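Local coordinates for histidine acid phosphatase (PDB 6RXD), which acts as a multiple inositol polyphosphate phosphatase, a phytase that probably strips phosphate from inositol phosphates and from 2,3-bisphosphoglycerate, at residues G7-P15 against Y309-D317; Y135-T144 against G178-Y189. All blocks are in the same frame, centred on the assembly; numbering follows the deposited sequence.

Contact 1. Residues G7-P15 against Y309-D317; sequences GRYYSSKQP and YNLYIIAAD
Tyr312 OH donates to Arg8 O at 2.5 Å, in the carbonyl plane and on a lone pair, and so fastens the start of the modelled chain to helix 301-317 of this branch 2 histidine phosphatase. One helical turn earlier Tyr309 repeats the device with a different approach: its hydroxyl reaches Tyr9 O at 2.6 Å from above the carbonyl plane. Both tyrosines hold CG anti to the backbone N (chi1 174° at Tyr309), which sends their rings out from the helix flank to meet consecutive carbonyls of the N-terminal arm. Phe334 stacks on Tyr312, and helix 339-357 meets Tyr309, Arg8 and Tyr9.

Tyr10 answers from the arm. Its ring lies over Ala316, whose CB approaches one face to within 3.8 Å of the centroid in a CH-pi contact, while Ile313 CG2 sits at the ring edge and also 3.8 Å from Tyr10 CA. The Tyr312 ring is inclined to that of Tyr10 by 45°.

In the short 3-10 turn of residues 12-13, where Ser12 O accepts from Arg44 of the RHG signature, the aliphatic part of Lys13 takes over. Its chain bends at chi2 (56°), passing over Ile313 so that CG touches Ile313 CG1 at 3.8 Å, and farther along CE lies 3.7 Å from Ile314 CD1.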
loop_
_atom_site.group_PDB
_atom_site.type_symbol
_atom_site.label_atom_id
_atom_site.label_comp_id
_atom_site.label_asym_id
_atom_site.label_seq_id
_atom_site.Cartn_x
_atom_site.Cartn_y
_atom_site.Cartn_z
ATOM N N GLY A 7 10.424 -15.805 2.703
ATOM C CA GLY A 7 10.280 -14.403 2.346
ATOM C C GLY A 7 11.337 -13.961 1.354
ATOM O O GLY A 7 12.344 -14.658 1.248
ATOM N N ARG A 8 11.062 -12.868 0.614
ATOM C CA ARG A 8 12.036 -12.060 -0.173
ATOM C C ARG A 8 11.581 -11.467 -1.505
ATOM O O ARG A 8 10.995 -12.153 -2.354
ATOM C CB ARG A 8 13.311 -12.800 -0.487
ATOM C CG ARG A 8 14.533 -12.316 0.219
ATOM C CD ARG A 8 15.666 -13.152 -0.305
ATOM N NE ARG A 8 15.122 -14.319 -1.002
ATOM C CZ ARG A 8 14.975 -15.523 -0.452
ATOM N NH1 ARG A 8 15.346 -15.729 0.806
ATOM N NH2 ARG A 8 14.457 -16.519 -1.157
ATOM N N TYR A 9 11.952 -10.209 -1.707
ATOM C CA TYR A 9 11.647 -9.472 -2.921
ATOM C C TYR A 9 10.182 -9.540 -3.289
ATOM O O TYR A 9 9.814 -9.916 -4.394
ATOM C CB TYR A 9 12.547 -9.930 -4.070
ATOM C CG TYR A 9 13.990 -9.990 -3.638
ATOM C CD1 TYR A 9 14.665 -8.839 -3.257
ATOM C CD2 TYR A 9 14.672 -11.196 -3.605
ATOM C CE1 TYR A 9 15.994 -8.895 -2.844
ATOM C CE2 TYR A 9 15.996 -11.259 -3.209
ATOM C CZ TYR A 9 16.649 -10.105 -2.831
ATOM O OH TYR A 9 17.968 -10.174 -2.434
ATOM N N TYR A 10 9.351 -9.149 -2.332
ATOM C CA TYR A 10 7.915 -9.096 -2.533
ATOM C C TYR A 10 7.436 -7.756 -3.069
ATOM O O TYR A 10 6.251 -7.606 -3.358
ATOM C CB TYR A 10 7.200 -9.353 -1.205
ATOM C CG TYR A 10 7.347 -10.737 -0.619
ATOM C CD1 TYR A 10 7.477 -10.902 0.761
ATOM C CD2 TYR A 10 7.291 -11.875 -1.415
ATOM C CE1 TYR A 10 7.578 -12.165 1.332
ATOM C CE2 TYR A 10 7.400 -13.152 -0.850
ATOM C CZ TYR A 10 7.533 -13.279 0.520
ATOM O OH TYR A 10 7.627 -14.532 1.094
ATOM N N SER A 11 8.336 -6.772 -3.191
ATOM C CA SER A 11 7.944 -5.450 -3.676
ATOM C C SER A 11 6.806 -4.917 -2.800
ATOM O O SER A 11 6.756 -5.214 -1.617
ATOM C CB SER A 11 7.558 -5.519 -5.165
ATOM O OG SER A 11 7.121 -4.258 -5.685
ATOM N N SER A 12 5.888 -4.142 -3.361
ATOM C CA SER A 12 4.813 -3.567 -2.541
ATOM C C SER A 12 3.742 -4.591 -2.111
ATOM O O SER A 12 2.728 -4.223 -1.526
ATOM C CB SER A 12 4.165 -2.378 -3.251
ATOM O OG SER A 12 3.502 -2.823 -4.413
ATOM N N LYS A 13 3.975 -5.871 -2.392
ATOM C CA LYS A 13 3.138 -6.938 -1.836
ATOM C C LYS A 13 3.720 -7.457 -0.529
ATOM O O LYS A 13 3.194 -8.390 0.053
ATOM C CB LYS A 13 3.000 -8.109 -2.823
ATOM C CG LYS A 13 1.784 -8.061 -3.729
ATOM C CD LYS A 13 1.685 -6.790 -4.528
ATOM C CE LYS A 13 0.549 -6.908 -5.552
ATOM N NZ LYS A 13 0.074 -5.590 -6.023
ATOM N N GLN A 14 4.804 -6.851 -0.057
ATOM C CA GLN A 14 5.386 -7.244 1.222
ATOM C C GLN A 14 4.325 -7.285 2.332
ATOM O O GLN A 14 3.641 -6.286 2.594
ATOM C CB GLN A 14 6.473 -6.231 1.604
ATOM C CG GLN A 14 6.980 -6.362 3.032
ATOM C CD GLN A 14 7.675 -7.669 3.277
ATOM O OE1 GLN A 14 8.575 -8.058 2.518
ATOM N NE2 GLN A 14 7.280 -8.364 4.346
ATOM N N PRO A 15 4.167 -8.443 2.993
ATOM C CA PRO A 15 3.213 -8.416 4.108
ATOM C C PRO A 15 3.675 -7.496 5.247
ATOM O O PRO A 15 4.875 -7.396 5.545
ATOM C CB PRO A 15 3.193 -9.874 4.575
ATOM C CG PRO A 15 3.526 -10.660 3.312
ATOM C CD PRO A 15 4.585 -9.815 2.651
ATOM N N TYR A 309 6.026 -14.470 -11.146
ATOM C CA TYR A 309 6.453 -13.618 -10.042
ATOM C C TYR A 309 5.249 -12.991 -9.347
ATOM O O TYR A 309 5.210 -12.906 -8.120
ATOM C CB TYR A 309 7.422 -12.537 -10.526
ATOM C CG TYR A 309 7.785 -11.543 -9.445
ATOM C CD1 TYR A 309 8.643 -11.895 -8.409
ATOM C CD2 TYR A 309 7.271 -10.258 -9.460
ATOM C CE1 TYR A 309 8.967 -10.973 -7.409
ATOM C CE2 TYR A 309 7.593 -9.350 -8.478
ATOM C CZ TYR A 309 8.436 -9.712 -7.460
ATOM O OH TYR A 309 8.736 -8.788 -6.486
ATOM N N ASN A 310 4.252 -12.552 -10.115
ATOM C CA ASN A 310 3.054 -11.988 -9.489
ATOM C C ASN A 310 2.316 -13.005 -8.617
ATOM O O ASN A 310 1.715 -12.643 -7.600
ATOM C CB ASN A 310 2.110 -11.373 -10.532
ATOM C CG ASN A 310 2.437 -9.907 -10.807
ATOM O OD1 ASN A 310 2.062 -9.025 -10.032
ATOM N ND2 ASN A 310 3.154 -9.651 -11.885
ATOM N N LEU A 311 2.356 -14.274 -9.003
ATOM C CA LEU A 311 1.717 -15.295 -8.169
ATOM C C LEU A 311 2.526 -15.529 -6.903
ATOM O O LEU A 311 1.959 -15.709 -5.828
ATOM C CB LEU A 311 1.514 -16.606 -8.946
ATOM C CG LEU A 311 0.537 -16.533 -10.126
ATOM C CD1 LEU A 311 0.346 -17.939 -10.691
ATOM C CD2 LEU A 311 -0.807 -15.942 -9.710
ATOM N N TYR A 312 3.847 -15.508 -7.029
ATOM C CA TYR A 312 4.742 -15.650 -5.878
ATOM C C TYR A 312 4.501 -14.567 -4.831
ATOM O O TYR A 312 4.427 -14.852 -3.617
ATOM C CB TYR A 312 6.191 -15.631 -6.375
ATOM C CG TYR A 312 7.260 -15.348 -5.346
ATOM C CD1 TYR A 312 7.589 -16.285 -4.372
ATOM C CD2 TYR A 312 7.975 -14.164 -5.391
ATOM C CE1 TYR A 312 8.587 -16.027 -3.448
ATOM C CE2 TYR A 312 8.977 -13.895 -4.475
ATOM C CZ TYR A 312 9.277 -14.836 -3.505
ATOM O OH TYR A 312 10.274 -14.585 -2.583
ATOM N N ILE A 313 4.367 -13.323 -5.275
ATOM C CA ILE A 313 4.195 -12.266 -4.296
ATOM C C ILE A 313 2.787 -12.242 -3.703
ATOM O O ILE A 313 2.616 -11.950 -2.517
ATOM C CB ILE A 313 4.637 -10.895 -4.832
ATOM C CG1 ILE A 313 3.703 -10.421 -5.945
ATOM C CG2 ILE A 313 6.088 -10.966 -5.305
ATOM C CD1 ILE A 313 4.142 -9.084 -6.584
ATOM N N ILE A 314 1.775 -12.561 -4.507
ATOM C CA ILE A 314 0.414 -12.621 -3.967
ATOM C C ILE A 314 0.261 -13.826 -3.028
ATOM O O ILE A 314 -0.486 -13.774 -2.059
ATOM C CB ILE A 314 -0.647 -12.616 -5.085
ATOM C CG1 ILE A 314 -0.673 -11.255 -5.784
ATOM C CG2 ILE A 314 -2.044 -12.861 -4.536
ATOM C CD1 ILE A 314 -1.211 -10.114 -4.913
ATOM N N ALA A 315 0.979 -14.907 -3.320
ATOM C CA ALA A 315 0.962 -16.095 -2.461
ATOM C C ALA A 315 1.381 -15.738 -1.045
ATOM O O ALA A 315 0.827 -16.267 -0.082
ATOM C CB ALA A 315 1.869 -17.167 -3.011
ATOM N N ALA A 316 2.356 -14.843 -0.909
ATOM C CA ALA A 316 2.785 -14.409 0.425
ATOM C C ALA A 316 1.649 -13.704 1.157
ATOM O O ALA A 316 1.508 -13.826 2.377
ATOM C CB ALA A 316 3.999 -13.497 0.330
ATOM N N ASP A 317 0.859 -12.938 0.410
ATOM C CA ASP A 317 -0.271 -12.202 0.976
ATOM C C ASP A 317 -1.406 -13.144 1.304
ATOM O O ASP A 317 -2.264 -12.825 2.132
ATOM C CB ASP A 317 -0.754 -11.144 -0.022
ATOM C CG ASP A 317 0.251 -10.036 -0.219
ATOM O OD1 ASP A 317 -0.015 -9.140 -1.043
ATOM O OD2 ASP A 317 1.299 -10.058 0.471
#

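Contact 2. Residues Y135-T144 against G178-Y189; sequences YQSSGEARAT and GKDFQKNPDTLY
A parallel beta-alpha-beta crossover closes here: strand 132-137 leads through helix 141-157 to strand 181-183, which returns beside it. Gln182 N bonds to Tyr135 O, Ser137 N to Gln182 O, and Asn184 N to Ser137 O at 2.9 Å, the last nearly along the C=O axis.

Phe181 fills the angle between strand and helix. Tyr135 CB stands over one face of its ring, 3.8 Å from the centroid, with Thr144 O over the opposite face; Thr144 CG2, anti to the backbone N, lies 4.1 Å from Gly178 CA. An alanine at Phe181 would take away the ring between Tyr135 CB and Thr144, and would probably open a gap under the helix start and leave the Tyr135 side chain freer to shift.

Two successive ST turns steer the chain from strand to helix. Ser137 OG accepts from Gly139 N and also bonds Thr144 OG1 at 2.7 Å; Ser138 OG accepts from Glu140 N and bonds His399 of the HAE signature. Glu140 then caps the helix through Ala143 N.

Leu188 CD1 presses on Ser137 C at 3.5 Å. The extended Gln136 lies alongside Asn184, whose ND2 gives OE1 a weak bond of 3.4 Å, while a water donates to the same OE1 at 2.6 Å and accepts from Thr187 OG1.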
loop_
_atom_site.group_PDB
_atom_site.type_symbol
_atom_site.label_atom_id
_atom_site.label_comp_id
_atom_site.label_asym_id
_atom_site.label_seq_id
_atom_site.Cartn_x
_atom_site.Cartn_y
_atom_site.Cartn_z
ATOM N N TYR A 135 -13.699 7.672 11.857
ATOM C CA TYR A 135 -13.168 6.682 10.925
ATOM C C TYR A 135 -13.434 7.162 9.511
ATOM O O TYR A 135 -14.538 7.612 9.205
ATOM C CB TYR A 135 -13.860 5.330 11.137
ATOM C CG TYR A 135 -13.388 4.568 12.354
ATOM C CD1 TYR A 135 -12.187 3.871 12.329
ATOM C CD2 TYR A 135 -14.149 4.525 13.519
ATOM C CE1 TYR A 135 -11.747 3.165 13.428
ATOM C CE2 TYR A 135 -13.709 3.816 14.635
ATOM C CZ TYR A 135 -12.510 3.140 14.572
ATOM O OH TYR A 135 -12.053 2.429 15.657
ATOM N N GLN A 136 -12.429 7.082 8.646
ATOM C CA GLN A 136 -12.598 7.525 7.267
ATOM C C GLN A 136 -12.008 6.525 6.303
ATOM O O GLN A 136 -11.023 5.864 6.620
ATOM C CB GLN A 136 -11.912 8.874 7.040
ATOM C CG GLN A 136 -12.465 9.993 7.905
ATOM C CD GLN A 136 -11.796 11.331 7.632
ATOM O OE1 GLN A 136 -10.880 11.432 6.810
ATOM N NE2 GLN A 136 -12.249 12.362 8.330
ATOM N N SER A 137 -12.618 6.418 5.126
ATOM C CA SER A 137 -12.005 5.666 4.036
ATOM C C SER A 137 -12.193 6.384 2.703
ATOM O O SER A 137 -12.916 7.368 2.618
ATOM C CB SER A 137 -12.551 4.239 3.976
ATOM O OG SER A 137 -13.580 4.134 3.023
ATOM N N SER A 138 -11.508 5.900 1.669
ATOM C CA SER A 138 -11.646 6.456 0.336
ATOM C C SER A 138 -13.037 6.166 -0.212
ATOM O O SER A 138 -13.497 6.837 -1.140
ATOM C CB SER A 138 -10.615 5.815 -0.584
ATOM O OG SER A 138 -10.839 4.420 -0.653
ATOM N N GLY A 139 -13.695 5.148 0.339
ATOM C CA GLY A 139 -14.985 4.714 -0.180
ATOM C C GLY A 139 -14.831 3.427 -0.963
ATOM O O GLY A 139 -15.815 2.817 -1.401
ATOM N N GLU A 140 -13.586 3.009 -1.156
ATOM C CA GLU A 140 -13.324 1.754 -1.854
ATOM C C GLU A 140 -13.511 0.611 -0.855
ATOM O O GLU A 140 -13.076 0.708 0.288
ATOM C CB GLU A 140 -11.909 1.769 -2.445
ATOM C CG GLU A 140 -11.602 0.636 -3.420
ATOM C CD GLU A 140 -11.162 -0.620 -2.716
ATOM O OE1 GLU A 140 -10.523 -0.506 -1.651
ATOM O OE2 GLU A 140 -11.447 -1.722 -3.227
ATOM N N ALA A 141 -14.156 -0.469 -1.284
ATOM C CA ALA A 141 -14.591 -1.509 -0.356
ATOM C C ALA A 141 -13.476 -2.182 0.442
ATOM O O ALA A 141 -13.642 -2.437 1.631
ATOM C CB ALA A 141 -15.446 -2.551 -1.082
ATOM N N ARG A 142 -12.346 -2.484 -0.196
ATOM C CA ARG A 142 -11.248 -3.131 0.525
ATOM C C ARG A 142 -10.600 -2.198 1.551
ATOM O O ARG A 142 -10.138 -2.651 2.598
ATOM C CB ARG A 142 -10.200 -3.686 -0.440
ATOM C CG ARG A 142 -10.415 -5.154 -0.830
ATOM C CD ARG A 142 -11.602 -5.365 -1.755
ATOM N NE ARG A 142 -12.853 -5.592 -1.036
ATOM C CZ ARG A 142 -14.039 -5.715 -1.625
ATOM N NH1 ARG A 142 -15.131 -5.916 -0.900
ATOM N NH2 ARG A 142 -14.132 -5.631 -2.944
ATOM N N ALA A 143 -10.574 -0.901 1.261
ATOM C CA ALA A 143 -10.056 0.060 2.237
ATOM C C ALA A 143 -11.006 0.153 3.433
ATOM O O ALA A 143 -10.579 0.182 4.587
ATOM C CB ALA A 143 -9.837 1.439 1.599
ATOM N N THR A 144 -12.303 0.172 3.149
ATOM C CA THR A 144 -13.310 0.248 4.202
ATOM C C THR A 144 -13.275 -1.031 5.040
ATOM O O THR A 144 -13.300 -0.976 6.276
ATOM C CB THR A 144 -14.710 0.485 3.603
ATOM O OG1 THR A 144 -14.686 1.687 2.820
ATOM C CG2 THR A 144 -15.771 0.631 4.702
ATOM N N GLY A 178 -19.870 -1.078 7.210
ATOM C CA GLY A 178 -19.079 0.131 7.037
ATOM C C GLY A 178 -19.750 1.426 7.458
ATOM O O GLY A 178 -19.294 2.506 7.080
ATOM N N LYS A 179 -20.822 1.328 8.250
ATOM C CA LYS A 179 -21.602 2.501 8.655
ATOM C C LYS A 179 -20.831 3.562 9.443
ATOM O O LYS A 179 -21.255 4.717 9.509
ATOM C CB LYS A 179 -22.846 2.073 9.453
ATOM C CG LYS A 179 -22.523 1.451 10.809
ATOM C CD LYS A 179 -23.782 1.233 11.662
ATOM C CE LYS A 179 -24.687 0.169 11.063
ATOM N NZ LYS A 179 -24.047 -1.180 11.058
ATOM N N ASP A 180 -19.712 3.182 10.049
ATOM C CA ASP A 180 -18.955 4.132 10.855
ATOM C C ASP A 180 -17.940 4.925 10.047
ATOM O O ASP A 180 -17.295 5.832 10.576
ATOM C CB ASP A 180 -18.258 3.420 12.020
ATOM C CG ASP A 180 -19.232 2.904 13.055
ATOM O OD1 ASP A 180 -20.387 3.374 13.085
ATOM O OD2 ASP A 180 -18.838 2.033 13.853
ATOM N N PHE A 181 -17.809 4.591 8.766
ATOM C CA PHE A 181 -16.759 5.169 7.931
ATOM C C PHE A 181 -17.217 6.309 7.036
ATOM O O PHE A 181 -18.060 6.124 6.165
ATOM C CB PHE A 181 -16.081 4.060 7.117
ATOM C CG PHE A 181 -15.222 3.173 7.958
ATOM C CD1 PHE A 181 -13.862 3.414 8.060
ATOM C CD2 PHE A 181 -15.784 2.161 8.718
ATOM C CE1 PHE A 181 -13.062 2.629 8.872
ATOM C CE2 PHE A 181 -14.991 1.370 9.535
ATOM C CZ PHE A 181 -13.630 1.617 9.616
ATOM N N GLN A 182 -16.657 7.490 7.275
ATOM C CA GLN A 182 -16.920 8.664 6.453
ATOM C C GLN A 182 -16.097 8.602 5.168
ATOM O O GLN A 182 -14.886 8.441 5.213
ATOM C CB GLN A 182 -16.531 9.917 7.230
ATOM C CG GLN A 182 -16.546 11.199 6.416
ATOM C CD GLN A 182 -17.943 11.697 6.143
ATOM O OE1 GLN A 182 -18.919 11.137 6.636
ATOM N NE2 GLN A 182 -18.049 12.752 5.342
ATOM N N LYS A 183 -16.751 8.734 4.021
ATOM C CA LYS A 183 -16.025 8.750 2.756
ATOM C C LYS A 183 -15.331 10.098 2.567
ATOM O O LYS A 183 -15.963 11.157 2.686
ATOM C CB LYS A 183 -16.983 8.448 1.597
ATOM C CG LYS A 183 -17.483 7.009 1.594
ATOM C CD LYS A 183 -18.322 6.693 0.353
ATOM C CE LYS A 183 -19.663 7.416 0.373
ATOM N NZ LYS A 183 -20.557 6.893 -0.709
ATOM N N ASN A 184 -14.024 10.064 2.318
ATOM C CA ASN A 184 -13.263 11.291 2.078
ATOM C C ASN A 184 -12.270 11.107 0.936
ATOM O O ASN A 184 -11.061 11.020 1.158
ATOM C CB ASN A 184 -12.520 11.727 3.349
ATOM C CG ASN A 184 -12.091 13.179 3.304
ATOM O OD1 ASN A 184 -12.034 13.793 2.233
ATOM N ND2 ASN A 184 -11.781 13.737 4.468
ATOM N N PRO A 185 -12.773 11.068 -0.302
ATOM C CA PRO A 185 -11.861 10.785 -1.412
ATOM C C PRO A 185 -10.980 11.982 -1.785
ATOM O O PRO A 185 -10.058 11.803 -2.582
ATOM C CB PRO A 185 -12.821 10.433 -2.559
ATOM C CG PRO A 185 -14.087 11.138 -2.220
ATOM C CD PRO A 185 -14.184 11.066 -0.727
ATOM N N ASP A 186 -11.234 13.166 -1.226
ATOM C CA ASP A 186 -10.355 14.299 -1.487
ATOM C C ASP A 186 -9.030 14.122 -0.767
ATOM O O ASP A 186 -7.993 14.589 -1.230
ATOM C CB ASP A 186 -10.991 15.619 -1.047
ATOM C CG ASP A 186 -12.184 16.003 -1.897
ATOM O OD1 ASP A 186 -12.399 15.356 -2.941
ATOM O OD2 ASP A 186 -12.894 16.963 -1.521
ATOM N N THR A 187 -9.061 13.438 0.366
ATOM C CA THR A 187 -7.813 13.220 1.100
ATOM C C THR A 187 -7.304 11.792 0.974
ATOM O O THR A 187 -6.142 11.532 1.262
ATOM C CB THR A 187 -7.952 13.548 2.595
ATOM O OG1 THR A 187 -8.882 12.645 3.193
ATOM C CG2 THR A 187 -8.423 14.990 2.810
ATOM N N LEU A 188 -8.166 10.868 0.558
ATOM C CA LEU A 188 -7.780 9.466 0.500
ATOM C C LEU A 188 -7.894 8.844 -0.895
ATOM O O LEU A 188 -7.671 7.647 -1.065
ATOM C CB LEU A 188 -8.597 8.650 1.507
ATOM C CG LEU A 188 -8.534 9.160 2.958
ATOM C CD1 LEU A 188 -9.525 8.400 3.838
ATOM C CD2 LEU A 188 -7.123 9.019 3.521
ATOM N N TYR A 189 -8.238 9.659 -1.884
ATOM C CA TYR A 189 -8.252 9.202 -3.272
ATOM C C TYR A 189 -7.985 10.402 -4.175
ATOM O O TYR A 189 -8.679 10.621 -5.169
ATOM C CB TYR A 189 -9.601 8.562 -3.606
ATOM C CG TYR A 189 -9.535 7.390 -4.564
ATOM C CD1 TYR A 189 -9.911 7.532 -5.900
ATOM C CD2 TYR A 189 -9.124 6.137 -4.129
ATOM C CE1 TYR A 189 -9.871 6.455 -6.770
ATOM C CE2 TYR A 189 -9.079 5.048 -4.996
ATOM C CZ TYR A 189 -9.461 5.217 -6.309
ATOM O OH TYR A 189 -9.411 4.147 -7.168
HETATM O O HOH W 1 -16.663 8.132 11.796
HETATM O O HOH W 2 -8.870 12.896 5.949
#

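How the contacts relate
Contact 2 is nested within the loop closed by contact 1: residues 7-15 come first, then 135-144, 178-189 and finally 309-317. Their centres lie 26 Å apart on opposite sides of the chain's centre, and their nearest atoms are about 11 Å apart, so they do not touch. Contact 2 builds the border of the mixed sheet, next to strand 391-398, whereas contact 1 lays the N-terminal arm on a helix and adds no strand. The sheet still relates them. Strands 34-44 and 391-398 run parallel to each other and lead into the RHG and HAE signatures; contact 1 reaches the first and contact 2 the second, consistent with both flanking the phosphatase site.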